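Local coordinates for protein rhamnosidase B (Bacillus sp., PDB 2OKX) that hydrolyses terminal alpha-L-rhamnose from alpha-L-rhamnosides as a glycoside hydrolase of family 78, probably with inversion at the anomeric carbon, at residues V240-Y245 / I305-H310; G244-I249 / L337-T342. All blocks are in the same frame, centred on the assembly; numbering follows the deposited sequence.

Contact 1. Residues V240-Y245 / I305-H310; sequences VSYCGY and ITSSDH
The ring of Y242 leans over 305-310 and sets its hydroxyl against the carboxylate of D309. Y242 OH donates to D309 OD2 at 2.6 Å, on the lone pair that faces away from the other oxygen. The ring and carboxylate planes stand 54° apart. CG of Y242 is wedged between its own backbone N and carbonyl carbon (chi1 45°), which swings the ring across the neighbouring strand. One ring face then has S307 O over its centre. Y242 CE1 rests on D309 CB at 3.4 Å, and CD1 of I305 meets Y242 CE2 at 4.0 Å. D309 OD1 is taken by a salt bridge from R267 and by the amide of G311, so both carboxylate oxygens are gripped. A phenylalanine in place of the tyrosine would probably leave D309 OD2 without this partner and the carboxylate less firmly oriented. S307 OG turns back to I305 O at 2.9 Å. T306 OG1 accepts from G244 N at 3.2 Å and is also bonded to D304. Beside it, I305 N donates to G244 O at 3.0 Å. The backbone pairs V240-D309 and Y242-S307 are hydrogen-bonded, though V240 N to D309 O is weak. This is antiparallel pairing that passes, where strand 240-252 is interrupted, into one side-chain bond and one backbone bond at G244, in domain D2 of the galactose-binding-like clan.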
ATOM      1  N   VAL A 240       4.401 -14.675  11.390  1.00 22.69           N
ATOM      2  CA  VAL A 240       4.698 -15.978  11.976  1.00 23.41           C
ATOM      3  C   VAL A 240       6.202 -16.001  12.165  1.00 23.62           C
ATOM      4  O   VAL A 240       6.926 -15.241  11.523  1.00 25.50           O
ATOM      5  CB  VAL A 240       4.303 -17.173  11.061  1.00 22.70           C
ATOM      6  CG1 VAL A 240       2.826 -17.123  10.739  1.00 24.50           C
ATOM      7  CG2 VAL A 240       5.140 -17.171   9.792  1.00 22.63           C
ATOM      8  N   SER A 241       6.674 -16.848  13.067  1.00 23.35           N
ATOM      9  CA  SER A 241       8.105 -16.975  13.283  1.00 22.66           C
ATOM     10  C   SER A 241       8.441 -18.444  13.098  1.00 23.32           C
ATOM     11  O   SER A 241       7.632 -19.317  13.416  1.00 24.46           O
ATOM     12  CB  SER A 241       8.488 -16.521  14.690  1.00 24.60           C
ATOM     13  OG  SER A 241       8.295 -15.125  14.845  1.00 26.22           O
ATOM     14  N   TYR A 242       9.612 -18.714  12.542  1.00 23.01           N
ATOM     15  CA  TYR A 242      10.041 -20.087  12.343  1.00 24.20           C
ATOM     16  C   TYR A 242      11.511 -20.218  12.665  1.00 23.56           C
ATOM     17  O   TYR A 242      12.268 -19.250  12.601  1.00 23.14           O
ATOM     18  CB  TYR A 242       9.768 -20.566  10.907  1.00 23.95           C
ATOM     19  CG  TYR A 242      10.139 -19.589   9.814  1.00 24.30           C
ATOM     20  CD1 TYR A 242       9.156 -18.845   9.155  1.00 25.67           C
ATOM     21  CD2 TYR A 242      11.471 -19.399   9.439  1.00 24.62           C
ATOM     22  CE1 TYR A 242       9.491 -17.933   8.149  1.00 22.73           C
ATOM     23  CE2 TYR A 242      11.814 -18.491   8.438  1.00 24.53           C
ATOM     24  CZ  TYR A 242      10.817 -17.760   7.800  1.00 23.90           C
ATOM     25  OH  TYR A 242      11.155 -16.853   6.818  1.00 25.09           O
ATOM     26  N   CYS A 243      11.904 -21.434  13.024  1.00 24.91           N
ATOM     27  CA  CYS A 243      13.279 -21.735  13.375  1.00 23.63           C
ATOM     28  C   CYS A 243      13.779 -22.812  12.420  1.00 24.23           C
ATOM     29  O   CYS A 243      13.153 -23.858  12.276  1.00 25.24           O
ATOM     30  CB  CYS A 243      13.336 -22.249  14.814  1.00 26.44           C
ATOM     31  SG  CYS A 243      14.982 -22.702  15.379  1.00 28.54           S
ATOM     32  N   GLY A 244      14.902 -22.554  11.762  1.00 24.71           N
ATOM     33  CA  GLY A 244      15.435 -23.529  10.831  1.00 25.19           C
ATOM     34  C   GLY A 244      16.474 -22.950   9.897  1.00 25.71           C
ATOM     35  O   GLY A 244      16.932 -21.819  10.082  1.00 26.32           O
ATOM     36  N   TYR A 245      16.848 -23.728   8.886  1.00 24.83           N
ATOM     37  CA  TYR A 245      17.852 -23.292   7.920  1.00 25.25           C
ATOM     38  C   TYR A 245      17.442 -23.592   6.489  1.00 24.44           C
ATOM     39  O   TYR A 245      16.488 -24.323   6.232  1.00 25.62           O
ATOM     40  CB  TYR A 245      19.184 -24.021   8.129  1.00 25.99           C
ATOM     41  CG  TYR A 245      19.760 -24.001   9.519  1.00 24.83           C
ATOM     42  CD1 TYR A 245      19.287 -24.865  10.506  1.00 25.64           C
ATOM     43  CD2 TYR A 245      20.804 -23.138   9.840  1.00 25.54           C
ATOM     44  CE1 TYR A 245      19.847 -24.869  11.784  1.00 25.46           C
ATOM     45  CE2 TYR A 245      21.369 -23.132  11.109  1.00 26.16           C
ATOM     46  CZ  TYR A 245      20.887 -23.998  12.073  1.00 25.68           C
ATOM     47  OH  TYR A 245      21.445 -23.977  13.329  1.00 25.42           O
ATOM     48  N   ILE A 305      17.794 -19.149   8.913  1.00 23.72           N
ATOM     49  CA  ILE A 305      16.691 -18.258   8.560  1.00 23.26           C
ATOM     50  C   ILE A 305      15.723 -18.043   9.722  1.00 22.84           C
ATOM     51  O   ILE A 305      14.633 -17.498   9.537  1.00 21.95           O
ATOM     52  CB  ILE A 305      15.890 -18.803   7.354  1.00 22.93           C
ATOM     53  CG1 ILE A 305      15.371 -20.210   7.664  1.00 24.67           C
ATOM     54  CG2 ILE A 305      16.765 -18.798   6.105  1.00 23.55           C
ATOM     55  CD1 ILE A 305      14.500 -20.806   6.570  1.00 22.79           C
ATOM     56  N   THR A 306      16.131 -18.469  10.915  1.00 23.01           N
ATOM     57  CA  THR A 306      15.310 -18.328  12.118  1.00 23.15           C
ATOM     58  C   THR A 306      14.939 -16.862  12.298  1.00 23.12           C
ATOM     59  O   THR A 306      15.814 -16.014  12.474  1.00 21.36           O
ATOM     60  CB  THR A 306      16.073 -18.810  13.359  1.00 23.96           C
ATOM     61  OG1 THR A 306      16.419 -20.191  13.190  1.00 26.39           O
ATOM     62  CG2 THR A 306      15.221 -18.653  14.611  1.00 22.52           C
ATOM     63  N   SER A 307      13.643 -16.568  12.263  1.00 22.78           N
ATOM     64  CA  SER A 307      13.191 -15.188  12.382  1.00 23.24           C
ATOM     65  C   SER A 307      11.680 -15.051  12.297  1.00 23.07           C
ATOM     66  O   SER A 307      10.944 -16.032  12.231  1.00 23.77           O
ATOM     67  CB  SER A 307      13.785 -14.372  11.239  1.00 25.71           C
ATOM     68  OG  SER A 307      13.332 -14.899   9.996  1.00 23.49           O
ATOM     69  N   SER A 308      11.237 -13.800  12.289  1.00 24.30           N
ATOM     70  CA  SER A 308       9.831 -13.469  12.143  1.00 24.52           C
ATOM     71  C   SER A 308       9.691 -13.158  10.657  1.00 22.85           C
ATOM     72  O   SER A 308      10.567 -12.524  10.076  1.00 23.74           O
ATOM     73  CB  SER A 308       9.481 -12.226  12.965  1.00 25.55           C
ATOM     74  OG  SER A 308       8.115 -11.890  12.795  1.00 26.48           O
ATOM     75  N   ASP A 309       8.605 -13.604  10.042  1.00 23.02           N
ATOM     76  CA  ASP A 309       8.391 -13.366   8.619  1.00 22.50           C
ATOM     77  C   ASP A 309       6.925 -13.012   8.396  1.00 22.77           C
ATOM     78  O   ASP A 309       6.045 -13.858   8.558  1.00 24.99           O
ATOM     79  CB  ASP A 309       8.749 -14.629   7.821  1.00 22.41           C
ATOM     80  CG  ASP A 309       8.917 -14.361   6.329  1.00 24.94           C
ATOM     81  OD1 ASP A 309       8.376 -13.355   5.830  1.00 25.05           O
ATOM     82  OD2 ASP A 309       9.583 -15.170   5.650  1.00 25.23           O
ATOM     83  N   HIS A 310       6.655 -11.767   8.025  1.00 21.57           N
ATOM     84  CA  HIS A 310       5.276 -11.349   7.794  1.00 21.58           C
ATOM     85  C   HIS A 310       4.811 -11.842   6.427  1.00 21.06           C
ATOM     86  O   HIS A 310       3.614 -11.993   6.176  1.00 21.87           O
ATOM     87  CB  HIS A 310       5.163  -9.822   7.852  1.00 21.37           C
ATOM     88  CG  HIS A 310       3.850  -9.335   8.381  1.00 22.00           C
ATOM     89  ND1 HIS A 310       2.676 -10.043   8.234  1.00 23.68           N
ATOM     90  CD2 HIS A 310       3.525  -8.207   9.056  1.00 20.64           C
ATOM     91  CE1 HIS A 310       1.686  -9.373   8.797  1.00 22.19           C
ATOM     92  NE2 HIS A 310       2.174  -8.255   9.303  1.00 24.12           N
TER

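Contact 2. Residues G244-I249 / L337-T342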
ATOM      1  N   GLY A 244      14.902 -22.554  11.762  1.00 24.71           N
ATOM      2  CA  GLY A 244      15.435 -23.529  10.831  1.00 25.19           C
ATOM      3  C   GLY A 244      16.474 -22.950   9.897  1.00 25.71           C
ATOM      4  O   GLY A 244      16.932 -21.819  10.082  1.00 26.32           O
ATOM      5  N   TYR A 245      16.848 -23.728   8.886  1.00 24.83           N
ATOM      6  CA  TYR A 245      17.852 -23.292   7.920  1.00 25.25           C
ATOM      7  C   TYR A 245      17.442 -23.592   6.489  1.00 24.44           C
ATOM      8  O   TYR A 245      16.488 -24.323   6.232  1.00 25.62           O
ATOM      9  CB  TYR A 245      19.184 -24.021   8.129  1.00 25.99           C
ATOM     10  CG  TYR A 245      19.760 -24.001   9.519  1.00 24.83           C
ATOM     11  CD1 TYR A 245      19.287 -24.865  10.506  1.00 25.64           C
ATOM     12  CD2 TYR A 245      20.804 -23.138   9.840  1.00 25.54           C
ATOM     13  CE1 TYR A 245      19.847 -24.869  11.784  1.00 25.46           C
ATOM     14  CE2 TYR A 245      21.369 -23.132  11.109  1.00 26.16           C
ATOM     15  CZ  TYR A 245      20.887 -23.998  12.073  1.00 25.68           C
ATOM     16  OH  TYR A 245      21.445 -23.977  13.329  1.00 25.42           O
ATOM     17  N   VAL A 246      18.187 -23.007   5.563  1.00 25.75           N
ATOM     18  CA  VAL A 246      18.008 -23.276   4.147  1.00 26.04           C
ATOM     19  C   VAL A 246      19.309 -24.006   3.860  1.00 25.57           C
ATOM     20  O   VAL A 246      20.370 -23.568   4.305  1.00 23.33           O
ATOM     21  CB  VAL A 246      17.961 -21.997   3.290  1.00 27.75           C
ATOM     22  CG1 VAL A 246      18.231 -22.351   1.826  1.00 28.19           C
ATOM     23  CG2 VAL A 246      16.596 -21.343   3.414  1.00 27.05           C
ATOM     24  N   ALA A 247      19.242 -25.111   3.129  1.00 26.07           N
ATOM     25  CA  ALA A 247      20.459 -25.858   2.841  1.00 26.04           C
ATOM     26  C   ALA A 247      20.560 -26.311   1.395  1.00 25.95           C
ATOM     27  O   ALA A 247      19.561 -26.665   0.766  1.00 25.90           O
ATOM     28  CB  ALA A 247      20.556 -27.063   3.769  1.00 26.08           C
ATOM     29  N   THR A 248      21.783 -26.297   0.880  1.00 26.46           N
ATOM     30  CA  THR A 248      22.047 -26.721  -0.483  1.00 28.43           C
ATOM     31  C   THR A 248      23.496 -27.174  -0.593  1.00 28.68           C
ATOM     32  O   THR A 248      24.364 -26.722   0.163  1.00 27.63           O
ATOM     33  CB  THR A 248      21.819 -25.575  -1.495  1.00 28.31           C
ATOM     34  OG1 THR A 248      21.837 -26.104  -2.829  1.00 29.25           O
ATOM     35  CG2 THR A 248      22.914 -24.522  -1.365  1.00 27.36           C
ATOM     36  N   ILE A 249      23.749 -28.074  -1.536  1.00 30.08           N
ATOM     37  CA  ILE A 249      25.098 -28.569  -1.764  1.00 31.34           C
ATOM     38  C   ILE A 249      25.681 -27.822  -2.953  1.00 30.52           C
ATOM     39  O   ILE A 249      25.149 -27.892  -4.061  1.00 31.07           O
ATOM     40  CB  ILE A 249      25.107 -30.079  -2.080  1.00 33.15           C
ATOM     41  CG1 ILE A 249      24.486 -30.861  -0.923  1.00 34.64           C
ATOM     42  CG2 ILE A 249      26.534 -30.546  -2.326  1.00 33.52           C
ATOM     43  CD1 ILE A 249      25.247 -30.723   0.377  1.00 37.54           C
ATOM     44  N   LEU A 337      17.365 -26.610  -3.433  1.00 29.68           N
ATOM     45  CA  LEU A 337      17.491 -26.208  -2.039  1.00 30.28           C
ATOM     46  C   LEU A 337      16.559 -27.048  -1.187  1.00 28.66           C
ATOM     47  O   LEU A 337      15.584 -27.614  -1.681  1.00 30.20           O
ATOM     48  CB  LEU A 337      17.111 -24.729  -1.855  1.00 30.20           C
ATOM     49  CG  LEU A 337      17.836 -23.655  -2.665  1.00 30.27           C
ATOM     50  CD1 LEU A 337      17.235 -22.293  -2.359  1.00 31.34           C
ATOM     51  CD2 LEU A 337      19.306 -23.665  -2.330  1.00 31.54           C
ATOM     52  N   ALA A 338      16.870 -27.121   0.098  1.00 29.00           N
ATOM     53  CA  ALA A 338      16.054 -27.850   1.055  1.00 28.75           C
ATOM     54  C   ALA A 338      16.030 -27.007   2.319  1.00 27.26           C
ATOM     55  O   ALA A 338      16.891 -26.153   2.512  1.00 27.55           O
ATOM     56  CB  ALA A 338      16.672 -29.212   1.348  1.00 29.39           C
ATOM     57  N   THR A 339      15.037 -27.224   3.170  1.00 26.98           N
ATOM     58  CA  THR A 339      14.983 -26.479   4.414  1.00 27.77           C
ATOM     59  C   THR A 339      15.077 -27.478   5.555  1.00 28.50           C
ATOM     60  O   THR A 339      14.638 -28.620   5.427  1.00 29.87           O
ATOM     61  CB  THR A 339      13.689 -25.647   4.538  1.00 26.60           C
ATOM     62  OG1 THR A 339      12.546 -26.500   4.416  1.00 29.27           O
ATOM     63  CG2 THR A 339      13.645 -24.584   3.452  1.00 24.38           C
ATOM     64  N   ILE A 340      15.679 -27.049   6.657  1.00 28.28           N
ATOM     65  CA  ILE A 340      15.841 -27.900   7.826  1.00 28.10           C
ATOM     66  C   ILE A 340      15.010 -27.319   8.964  1.00 28.45           C
ATOM     67  O   ILE A 340      15.279 -26.215   9.440  1.00 29.30           O
ATOM     68  CB  ILE A 340      17.317 -27.966   8.250  1.00 27.60           C
ATOM     69  CG1 ILE A 340      18.184 -28.308   7.036  1.00 28.54           C
ATOM     70  CG2 ILE A 340      17.497 -29.021   9.337  1.00 29.21           C
ATOM     71  CD1 ILE A 340      19.672 -28.332   7.323  1.00 26.51           C
ATOM     72  N   GLY A 341      14.002 -28.073   9.391  1.00 26.70           N
ATOM     73  CA  GLY A 341      13.114 -27.629  10.450  1.00 27.56           C
ATOM     74  C   GLY A 341      11.756 -28.257  10.194  1.00 28.45           C
ATOM     75  O   GLY A 341      11.684 -29.293   9.532  1.00 30.31           O
ATOM     76  N   THR A 342      10.677 -27.653  10.682  1.00 28.06           N
ATOM     77  CA  THR A 342      10.709 -26.414  11.450  1.00 28.68           C
ATOM     78  C   THR A 342      10.829 -26.762  12.936  1.00 27.40           C
ATOM     79  O   THR A 342       9.898 -27.307  13.521  1.00 27.86           O
ATOM     80  CB  THR A 342       9.415 -25.621  11.201  1.00 28.84           C
ATOM     81  OG1 THR A 342       9.207 -25.502   9.786  1.00 28.57           O
ATOM     82  CG2 THR A 342       9.498 -24.237  11.824  1.00 29.03           C
TER
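L337 pushes its CD2 branch against T248, with L337 CD2 only 3.3 Å from T248 CB, a tight fit. CG of L337, anti to the carbonyl carbon with chi1 -56°, brings the two branches to T248 and V246. The other branch, L337 CD1, meets V246 CG1 at 4.3 Å, and the side chain goes on to Y219 and L223 of strand 219-223. T248 OG1 bonds to P336 O, just before the segment. A338 makes a hydrogen-bonded pair with A247. A247 N donates to A338 O at 2.6 Å, and A338 N returns to A247 O. T339 faces V246 in a non-hydrogen-bonded pair, its CB 3.5 Å from Y245 O and its hydroxyl bonded to Q228. I340 carries the opposite face of the sheet. Its CD1 touches A247 CB at 3.9 Å, and its CB lies near Y245 CD1. I340 N reaches Y245 O from above the carbonyl plane, whereas Y245 N meets a lone pair of I340 O in the plane of the I340 carbonyl. G341 follows opposite G244, and G244 CA comes within 3.0 Å of I340 O. The arrangement is antiparallel sheet pairing in domain D2, with L337 reaching a second antiparallel sheet, consistent with a beta-sandwich.

How the contacts relate
Both contacts use strand 240-252 and share G244 and Y245. In contact 1 it pairs with strand 297-309, and in contact 2 with strand 338-340, so all three belong to one antiparallel sheet. The centres of the two contacts lie about 12 Å apart. I305 CG2 packs on V246 CG2, and Y242 CB on T342 CG2, which joins the two. All touching residues of contact 2 are buried, and its side chains meet mostly through alkyl groups. Contact 1 is mainly buried, but S308 is exposed and S241, T306 and S307 partly so. Its chemistry is more polar, and the Y242-D309 bond lies in its buried part. The glycine G244 marks the change between the two.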